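MOBA relate protein (Mycobacterium sp., PDB 2WAW) is of unknown function but belongs to the MobA-like family of the GT-A clan and so probably transfers nucleotidyl groups from nucleoside triphosphates. Local coordinates at residues R3-G14 with P45-G54; L33-C44 with M102-A111. All blocks are in the same frame, centred on the assembly; numbering follows the deposited sequence.

Interaction 1. Residues R3-G14 with P45-G54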
loop_
_atom_site.group_PDB
_atom_site.type_symbol
_atom_site.label_atom_id
_atom_site.label_comp_id
_atom_site.label_asym_id
_atom_site.label_seq_id
_atom_site.Cartn_x
_atom_site.Cartn_y
_atom_site.Cartn_z
ATOM N N ARG A 3 -20.796 -3.832 5.795
ATOM C CA ARG A 3 -19.490 -4.437 5.538
ATOM C C ARG A 3 -19.034 -4.146 4.116
ATOM O O ARG A 3 -19.844 -4.172 3.187
ATOM C CB ARG A 3 -19.576 -5.953 5.652
ATOM C CG ARG A 3 -20.004 -6.506 6.971
ATOM C CD ARG A 3 -19.148 -7.718 7.251
ATOM N NE ARG A 3 -17.857 -7.301 7.797
ATOM C CZ ARG A 3 -16.895 -8.132 8.175
ATOM N NH1 ARG A 3 -15.765 -7.647 8.679
ATOM N NH2 ARG A 3 -17.065 -9.445 8.056
ATOM N N SER A 4 -17.737 -3.904 3.937
ATOM C CA SER A 4 -17.180 -3.771 2.584
ATOM C C SER A 4 -16.736 -5.120 2.030
ATOM O O SER A 4 -16.651 -5.283 0.818
ATOM C CB SER A 4 -15.992 -2.801 2.559
ATOM O OG SER A 4 -14.902 -3.337 3.280
ATOM N N ARG A 5 -16.427 -6.063 2.929
ATOM C CA ARG A 5 -15.764 -7.332 2.566
ATOM C C ARG A 5 -14.417 -7.087 1.860
ATOM O O ARG A 5 -14.007 -7.822 0.955
ATOM C CB ARG A 5 -16.686 -8.238 1.764
ATOM C CG ARG A 5 -17.993 -8.484 2.480
ATOM C CD ARG A 5 -18.844 -9.556 1.853
ATOM N NE ARG A 5 -19.985 -9.821 2.728
ATOM C CZ ARG A 5 -21.066 -10.521 2.394
ATOM N NH1 ARG A 5 -21.187 -11.048 1.180
ATOM N NH2 ARG A 5 -22.035 -10.683 3.285
ATOM N N VAL A 6 -13.740 -6.036 2.299
ATOM C CA VAL A 6 -12.412 -5.695 1.779
ATOM C C VAL A 6 -11.419 -5.505 2.944
ATOM O O VAL A 6 -11.713 -4.809 3.920
ATOM C CB VAL A 6 -12.437 -4.409 0.882
ATOM C CG1 VAL A 6 -11.030 -4.115 0.378
ATOM C CG2 VAL A 6 -13.378 -4.591 -0.301
ATOM N N THR A 7 -10.232 -6.096 2.794
ATOM C CA THR A 7 -9.115 -5.843 3.702
ATOM C C THR A 7 -8.112 -4.945 3.004
ATOM O O THR A 7 -7.729 -5.225 1.875
ATOM C CB THR A 7 -8.435 -7.161 4.111
ATOM O OG1 THR A 7 -9.314 -7.876 4.988
ATOM C CG2 THR A 7 -7.122 -6.882 4.847
ATOM N N GLY A 8 -7.713 -3.866 3.667
ATOM C CA GLY A 8 -6.616 -3.028 3.173
ATOM C C GLY A 8 -5.289 -3.547 3.680
ATOM O O GLY A 8 -5.195 -3.995 4.816
ATOM N N VAL A 9 -4.255 -3.485 2.837
ATOM C CA VAL A 9 -2.927 -3.945 3.217
ATOM C C VAL A 9 -1.951 -2.833 2.822
ATOM O O VAL A 9 -1.787 -2.531 1.641
ATOM C CB VAL A 9 -2.526 -5.261 2.479
ATOM C CG1 VAL A 9 -1.079 -5.707 2.871
ATOM C CG2 VAL A 9 -3.544 -6.404 2.747
ATOM N N VAL A 10 -1.331 -2.224 3.821
ATOM C CA VAL A 10 -0.324 -1.202 3.600
ATOM C C VAL A 10 1.040 -1.860 3.769
ATOM O O VAL A 10 1.401 -2.300 4.880
ATOM C CB VAL A 10 -0.484 -0.051 4.599
ATOM C CG1 VAL A 10 0.647 0.972 4.437
ATOM C CG2 VAL A 10 -1.812 0.653 4.415
ATOM N N LEU A 11 1.779 -1.942 2.667
ATOM C CA LEU A 11 3.119 -2.565 2.675
ATOM C C LEU A 11 4.136 -1.517 3.087
ATOM O O LEU A 11 4.365 -0.534 2.362
ATOM C CB LEU A 11 3.450 -3.163 1.297
ATOM C CG LEU A 11 2.430 -4.203 0.821
ATOM C CD1 LEU A 11 2.699 -4.524 -0.658
ATOM C CD2 LEU A 11 2.535 -5.495 1.634
ATOM N N ALA A 12 4.698 -1.699 4.282
ATOM C CA ALA A 12 5.583 -0.687 4.877
ATOM C C ALA A 12 6.854 -1.285 5.468
ATOM O O ALA A 12 7.423 -0.740 6.416
ATOM C CB ALA A 12 4.824 0.145 5.920
ATOM N N ALA A 13 7.280 -2.395 4.875
ATOM C CA ALA A 13 8.477 -3.124 5.306
ATOM C C ALA A 13 9.633 -2.859 4.332
ATOM O O ALA A 13 9.513 -3.068 3.117
ATOM C CB ALA A 13 8.170 -4.624 5.393
ATOM N N GLY A 14 10.751 -2.384 4.869
ATOM C CA GLY A 14 11.958 -2.175 4.069
ATOM C C GLY A 14 11.920 -1.052 3.052
ATOM O O GLY A 14 11.259 -0.028 3.273
ATOM N N PRO A 45 -12.955 2.432 2.858
ATOM C CA PRO A 45 -13.990 1.464 3.222
ATOM C C PRO A 45 -13.414 0.051 3.382
ATOM O O PRO A 45 -13.728 -0.862 2.596
ATOM C CB PRO A 45 -14.993 1.550 2.066
ATOM C CG PRO A 45 -14.253 2.174 0.903
ATOM C CD PRO A 45 -12.937 2.723 1.406
ATOM N N PHE A 46 -12.538 -0.116 4.366
ATOM C CA PHE A 46 -12.011 -1.430 4.696
ATOM C C PHE A 46 -12.675 -1.949 5.953
ATOM O O PHE A 46 -12.982 -1.173 6.864
ATOM C CB PHE A 46 -10.507 -1.367 4.996
ATOM C CG PHE A 46 -9.660 -0.806 3.868
ATOM C CD1 PHE A 46 -9.898 -1.169 2.536
ATOM C CD2 PHE A 46 -8.605 0.069 4.147
ATOM C CE1 PHE A 46 -9.088 -0.674 1.498
ATOM C CE2 PHE A 46 -7.787 0.581 3.130
ATOM C CZ PHE A 46 -8.019 0.208 1.786
ATOM N N ASP A 47 -12.831 -3.265 6.027
ATOM C CA ASP A 47 -13.273 -3.926 7.254
ATOM C C ASP A 47 -12.099 -4.252 8.170
ATOM O O ASP A 47 -12.272 -4.456 9.384
ATOM C CB ASP A 47 -13.974 -5.240 6.931
ATOM C CG ASP A 47 -15.296 -5.058 6.197
ATOM O OD1 ASP A 47 -15.849 -3.940 6.158
ATOM O OD2 ASP A 47 -15.776 -6.078 5.663
ATOM N N GLN A 48 -10.905 -4.322 7.582
ATOM C CA GLN A 48 -9.695 -4.697 8.286
ATOM C C GLN A 48 -8.563 -3.932 7.623
ATOM O O GLN A 48 -8.581 -3.764 6.402
ATOM C CB GLN A 48 -9.455 -6.208 8.140
ATOM C CG GLN A 48 -8.093 -6.697 8.644
ATOM C CD GLN A 48 -7.851 -8.159 8.371
ATOM O OE1 GLN A 48 -8.311 -8.711 7.353
ATOM N NE2 GLN A 48 -7.093 -8.793 9.252
ATOM N N LEU A 49 -7.592 -3.510 8.409
ATOM C CA LEU A 49 -6.406 -2.888 7.888
ATOM C C LEU A 49 -5.146 -3.506 8.471
ATOM O O LEU A 49 -4.940 -3.453 9.610
ATOM C CB LEU A 49 -6.432 -1.386 8.142
ATOM C CG LEU A 49 -5.298 -0.503 7.642
ATOM C CD1 LEU A 49 -5.120 -0.649 6.156
ATOM C CD2 LEU A 49 -5.615 0.927 7.978
ATOM N N ILE A 50 -4.322 -4.045 7.592
ATOM C CA ILE A 50 -3.060 -4.681 7.925
ATOM C C ILE A 50 -1.889 -3.794 7.493
ATOM O O ILE A 50 -1.911 -3.242 6.456
ATOM C CB ILE A 50 -2.892 -6.006 7.169
ATOM C CG1 ILE A 50 -3.942 -7.029 7.608
ATOM C CG2 ILE A 50 -1.488 -6.547 7.306
ATOM C CD1 ILE A 50 -3.987 -8.202 6.762
ATOM N N VAL A 51 -0.927 -3.650 8.362
ATOM C CA VAL A 51 0.296 -2.920 8.018
ATOM C C VAL A 51 1.482 -3.835 8.244
ATOM O O VAL A 51 1.600 -4.466 9.309
ATOM C CB VAL A 51 0.472 -1.662 8.893
ATOM C CG1 VAL A 51 1.652 -0.781 8.382
ATOM C CG2 VAL A 51 -0.833 -0.878 8.976
ATOM N N THR A 52 2.358 -3.927 7.236
ATOM C CA THR A 52 3.573 -4.734 7.400
ATOM C C THR A 52 4.746 -3.831 7.727
ATOM O O THR A 52 4.854 -2.703 7.222
ATOM C CB THR A 52 3.920 -5.580 6.144
ATOM O OG1 THR A 52 4.272 -4.694 5.074
ATOM C CG2 THR A 52 2.719 -6.442 5.692
ATOM N N LEU A 53 5.620 -4.342 8.584
ATOM C CA LEU A 53 6.805 -3.609 8.992
ATOM C C LEU A 53 7.978 -4.558 8.990
ATOM O O LEU A 53 7.815 -5.761 9.223
ATOM C CB LEU A 53 6.607 -3.024 10.393
ATOM C CG LEU A 53 5.479 -2.013 10.584
ATOM C CD1 LEU A 53 5.352 -1.646 12.049
ATOM C CD2 LEU A 53 5.785 -0.810 9.781
ATOM N N GLY A 54 9.164 -4.018 8.743
ATOM C CA GLY A 54 10.363 -4.844 8.688
ATOM C C GLY A 54 11.328 -4.564 9.828
ATOM O O GLY A 54 10.918 -4.437 10.989
HETATM O O HOH W 1 -12.781 -7.813 8.945
HETATM O O HOH W 2 8.879 -1.000 8.701
#

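Interaction 2. Residues L33-C44 with M102-A111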
loop_
_atom_site.group_PDB
_atom_site.type_symbol
_atom_site.label_atom_id
_atom_site.label_comp_id
_atom_site.label_asym_id
_atom_site.label_seq_id
_atom_site.Cartn_x
_atom_site.Cartn_y
_atom_site.Cartn_z
ATOM N N LEU A 33 5.661 10.042 7.543
ATOM C CA LEU A 33 5.248 9.577 6.251
ATOM C C LEU A 33 4.297 8.390 6.367
ATOM O O LEU A 33 3.267 8.401 5.826
ATOM C CB LEU A 33 6.484 9.175 5.452
ATOM C CG LEU A 33 6.367 8.576 4.045
ATOM C CD1 LEU A 33 5.607 9.476 3.122
ATOM C CD2 LEU A 33 7.708 8.239 3.496
ATOM N N LEU A 34 4.655 7.414 7.166
ATOM C CA LEU A 34 3.740 6.324 7.365
ATOM C C LEU A 34 2.431 6.734 8.056
ATOM O O LEU A 34 1.413 6.239 7.742
ATOM C CB LEU A 34 4.375 5.170 8.109
ATOM C CG LEU A 34 3.465 3.975 8.347
ATOM C CD1 LEU A 34 2.993 3.349 7.069
ATOM C CD2 LEU A 34 4.168 2.929 9.162
ATOM N N GLY A 35 2.533 7.633 9.022
ATOM C CA GLY A 35 1.361 8.157 9.729
ATOM C C GLY A 35 0.387 8.827 8.776
ATOM O O GLY A 35 -0.835 8.675 8.892
ATOM N N ALA A 36 0.926 9.556 7.806
ATOM C CA ALA A 36 0.076 10.202 6.824
ATOM C C ALA A 36 -0.669 9.190 5.942
ATOM O O ALA A 36 -1.888 9.322 5.691
ATOM C CB ALA A 36 0.899 11.163 5.969
ATOM N N THR A 37 0.046 8.161 5.502
ATOM C CA THR A 37 -0.575 7.098 4.708
ATOM C C THR A 37 -1.651 6.354 5.512
ATOM O O THR A 37 -2.738 6.086 5.005
ATOM C CB THR A 37 0.465 6.120 4.187
ATOM O OG1 THR A 37 1.408 6.860 3.399
ATOM C CG2 THR A 37 -0.189 5.029 3.336
ATOM N N LEU A 38 -1.361 6.062 6.779
ATOM C CA LEU A 38 -2.334 5.319 7.595
ATOM C C LEU A 38 -3.553 6.156 7.968
ATOM O O LEU A 38 -4.674 5.626 8.050
ATOM C CB LEU A 38 -1.660 4.728 8.834
ATOM C CG LEU A 38 -0.580 3.665 8.569
ATOM C CD1 LEU A 38 -0.038 3.191 9.908
ATOM C CD2 LEU A 38 -1.103 2.478 7.762
ATOM N N ALA A 39 -3.347 7.462 8.155
ATOM C CA ALA A 39 -4.470 8.402 8.363
ATOM C C ALA A 39 -5.472 8.285 7.217
ATOM O O ALA A 39 -6.688 8.211 7.449
ATOM C CB ALA A 39 -3.958 9.827 8.474
ATOM N N MET A 40 -4.967 8.236 5.985
ATOM C CA MET A 40 -5.824 8.084 4.804
ATOM C C MET A 40 -6.436 6.673 4.730
ATOM O O MET A 40 -7.641 6.514 4.462
ATOM C CB MET A 40 -5.028 8.469 3.542
ATOM C CG MET A 40 -5.753 8.281 2.215
ATOM S SD MET A 40 -5.768 6.561 1.649
ATOM C CE MET A 40 -4.015 6.235 1.525
ATOM N N ALA A 41 -5.609 5.656 4.985
ATOM C CA ALA A 41 -6.062 4.258 4.889
ATOM C C ALA A 41 -7.216 3.985 5.861
ATOM O O ALA A 41 -8.135 3.208 5.556
ATOM C CB ALA A 41 -4.901 3.289 5.117
ATOM N N ARG A 42 -7.170 4.615 7.036
ATOM C CA ARG A 42 -8.234 4.415 8.030
ATOM C C ARG A 42 -9.583 4.959 7.555
ATOM O O ARG A 42 -10.646 4.478 7.980
ATOM C CB ARG A 42 -7.838 5.058 9.363
ATOM C CG ARG A 42 -6.730 4.307 10.100
ATOM C CD ARG A 42 -6.388 5.110 11.350
ATOM N NE ARG A 42 -5.273 4.585 12.132
ATOM C CZ ARG A 42 -5.412 3.752 13.163
ATOM N NH1 ARG A 42 -6.607 3.312 13.541
ATOM N NH2 ARG A 42 -4.339 3.356 13.825
ATOM N N ARG A 43 -9.540 5.962 6.675
ATOM C CA ARG A 43 -10.753 6.559 6.127
ATOM C C ARG A 43 -11.341 5.830 4.911
ATOM O O ARG A 43 -12.415 6.234 4.409
ATOM C CB ARG A 43 -10.503 8.020 5.780
ATOM C CG ARG A 43 -10.087 8.869 6.966
ATOM C CD ARG A 43 -9.969 10.350 6.598
ATOM N NE ARG A 43 -9.155 10.605 5.406
ATOM C CZ ARG A 43 -7.913 11.088 5.417
ATOM N NH1 ARG A 43 -7.303 11.376 6.561
ATOM N NH2 ARG A 43 -7.274 11.287 4.271
ATOM N N CYS A 44 -10.642 4.797 4.433
ATOM C CA CYS A 44 -11.108 3.976 3.307
ATOM C C CYS A 44 -12.155 2.977 3.793
ATOM O O CYS A 44 -12.200 2.684 4.985
ATOM C CB CYS A 44 -9.953 3.202 2.684
ATOM S SG CYS A 44 -8.731 4.294 1.910
ATOM N N MET A 102 -1.488 -1.048 -0.944
ATOM C CA MET A 102 -0.856 0.240 -1.133
ATOM C C MET A 102 0.456 0.266 -0.381
ATOM O O MET A 102 0.747 -0.609 0.437
ATOM C CB MET A 102 -1.762 1.361 -0.676
ATOM C CG MET A 102 -1.722 1.586 0.795
ATOM S SD MET A 102 -2.958 2.799 1.226
ATOM C CE MET A 102 -4.347 1.740 1.664
ATOM N N LEU A 103 1.312 1.214 -0.758
ATOM C CA LEU A 103 2.622 1.354 -0.109
ATOM C C LEU A 103 2.541 2.315 1.067
ATOM O O LEU A 103 1.802 3.298 1.005
ATOM C CB LEU A 103 3.682 1.863 -1.102
ATOM C CG LEU A 103 3.940 0.974 -2.339
ATOM C CD1 LEU A 103 5.111 1.517 -3.150
ATOM C CD2 LEU A 103 4.205 -0.476 -1.960
ATOM N N GLY A 104 3.333 2.071 2.111
ATOM C CA GLY A 104 3.355 2.934 3.295
ATOM C C GLY A 104 3.850 4.350 3.007
ATOM O O GLY A 104 3.652 5.270 3.824
ATOM N N ASP A 105 4.494 4.508 1.845
ATOM C CA ASP A 105 5.116 5.773 1.438
ATOM C C ASP A 105 4.368 6.495 0.308
ATOM O O ASP A 105 4.927 7.364 -0.371
ATOM C CB ASP A 105 6.616 5.604 1.100
ATOM C CG ASP A 105 6.876 4.512 0.070
ATOM O OD1 ASP A 105 6.533 3.345 0.369
ATOM O OD2 ASP A 105 7.460 4.808 -1.002
ATOM N N GLN A 106 3.100 6.184 0.146
ATOM C CA GLN A 106 2.226 6.833 -0.814
ATOM C C GLN A 106 0.987 7.497 -0.174
ATOM O O GLN A 106 -0.116 7.048 -0.363
ATOM C CB GLN A 106 1.708 5.814 -1.818
ATOM C CG GLN A 106 2.678 5.131 -2.666
ATOM C CD GLN A 106 2.095 3.910 -3.398
ATOM O OE1 GLN A 106 1.801 2.886 -2.816
ATOM N NE2 GLN A 106 1.992 4.025 -4.670
ATOM N N PRO A 107 1.211 8.556 0.589
ATOM C CA PRO A 107 0.108 9.199 1.315
ATOM C C PRO A 107 -0.856 9.983 0.440
ATOM O O PRO A 107 -1.928 10.385 0.912
ATOM C CB PRO A 107 0.826 10.147 2.283
ATOM C CG PRO A 107 2.133 10.472 1.602
ATOM C CD PRO A 107 2.512 9.177 0.884
ATOM N N GLY A 108 -0.464 10.221 -0.811
ATOM C CA GLY A 108 -1.272 10.997 -1.756
ATOM C C GLY A 108 -2.434 10.245 -2.380
ATOM O O GLY A 108 -3.249 10.826 -3.071
ATOM N N ILE A 109 -2.495 8.935 -2.171
ATOM C CA ILE A 109 -3.672 8.149 -2.556
ATOM C C ILE A 109 -4.883 8.706 -1.799
ATOM O O ILE A 109 -4.733 9.209 -0.688
ATOM C CB ILE A 109 -3.411 6.655 -2.205
ATOM C CG1 ILE A 109 -2.415 6.057 -3.204
ATOM C CG2 ILE A 109 -4.709 5.837 -2.178
ATOM C CD1 ILE A 109 -1.876 4.690 -2.763
ATOM N N THR A 110 -6.072 8.629 -2.399
ATOM C CA THR A 110 -7.295 9.122 -1.761
ATOM C C THR A 110 -8.278 8.006 -1.444
ATOM O O THR A 110 -8.323 6.971 -2.129
ATOM C CB THR A 110 -8.050 10.170 -2.628
ATOM O OG1 THR A 110 -8.581 9.550 -3.808
ATOM C CG2 THR A 110 -7.142 11.317 -3.012
ATOM N N ALA A 111 -9.055 8.215 -0.383
ATOM C CA ALA A 111 -10.115 7.296 -0.004
ATOM C C ALA A 111 -11.168 7.166 -1.114
ATOM O O ALA A 111 -11.705 6.076 -1.327
ATOM C CB ALA A 111 -10.749 7.710 1.328
HETATM O O HOH W 3 -8.577 10.827 1.239
#

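Interaction 1. Residues R3-G14 with P45-G54
Gly-8 CA sits over the centre of one face of the Phe-46 ring, 3.5 Å from the centroid and almost on the ring normal, a CH-pi contact made possible by the lack of a side chain. At the ring edge, near its plane, Val-6 CG1 packs against CD1. Between the strands, Gly-8 N donates to Gln-48 O, Ile-50 N to Gly-8 O, Val-10 N to Ile-50 O and Thr-52 N to Val-10 O. This is parallel pairing within a Rossmann-like GT-A sheet, where strands 6-12 and 48-53 are joined through helix 33-42 in a beta-alpha-beta crossover. Past Val-10, Thr-52 OG1 takes the N-H of Ala-12 at 3.1 Å; chi1 of 67° sets this hydroxyl between its own N and carbonyl carbon, and it is also hydrogen-bonded to Ser-84 OG. At the other end, Asp-47 OD1 receives Ser-4 N at 2.9 Å, nearly straight and on the syn side, while OD2 takes Arg-5 N from above the carboxylate plane. Asp-47 OD2 also lies over one face of the Arg-3 guanidinium, 3.2 Å from NE, a salt bridge of charges only. Thr-7 OG1 donates to Gln-48 OE1 (2.7 Å), which also accepts from Asp-93 N; Asp-70 and Trp-91 hold NE2.

Interaction 2. Residues L33-C44 with M102-A111
Helix-on-loop packing, mostly apolar, joins helix 33-42 to the chain that leaves the end of central strand 98-103 and runs to the start of helix 111-121. Its one direct hydrogen bond comes from Thr-37, whose OG1 donates to Gly-104 O at 2.8 Å, from well above the carbonyl plane. With chi1 at -58° the hydroxyl lies beside the backbone N and CG2 is anti to that nitrogen, which carries CG2 to within 3.5 Å of Leu-103 O. Pro-107 sits against the same helix face, its CB 3.8 Å from Ala-36 CB and its CD equally near Leu-33 CD1. In a GT-A, Rossmann-like sheet such a helix covers one side of the parallel strands, and two successive type I turns, Leu-103 to Gln-106 and Gln-106 to Ile-109, bring the loop back along it. Met-40 fills the middle: bent at chi2 and chi3, it brings CG 3.2 Å from Ile-109 O and CE 3.8 Å from Ile-109 CG2. Farther along, Cys-44 SG packs 3.8 Å from Ala-111 CA. Ala-111 N donates to a water that Arg-43 NH2 reaches only weakly. Thr-110 OG1, at the N-cap of helix 111-121, accepts the N-H of Ala-113.

In the fold
Both contacts are built on the same sheet, in which strand 6-12 lies between strands 48-53 and 98-103. Interaction 1 pairs two of these strands edge to edge, whereas interaction 2 lays the intervening helix 33-42 against the exit of the third. They meet directly: Leu-11 probably exchanges backbone hydrogen bonds with Met-102 and Gly-104, and Val-10 CG1 packs on Gly-104 CA. Interaction 1 is largely backbone hydrogen bonding, ending in a charged, partly exposed cluster around Asp-47; interaction 2 is more buried and relies on the apolar side chains of Met-40, leucine and proline, with little polar bonding. Helix 33-42 also packs on Val-10 and Val-51, tying the two together.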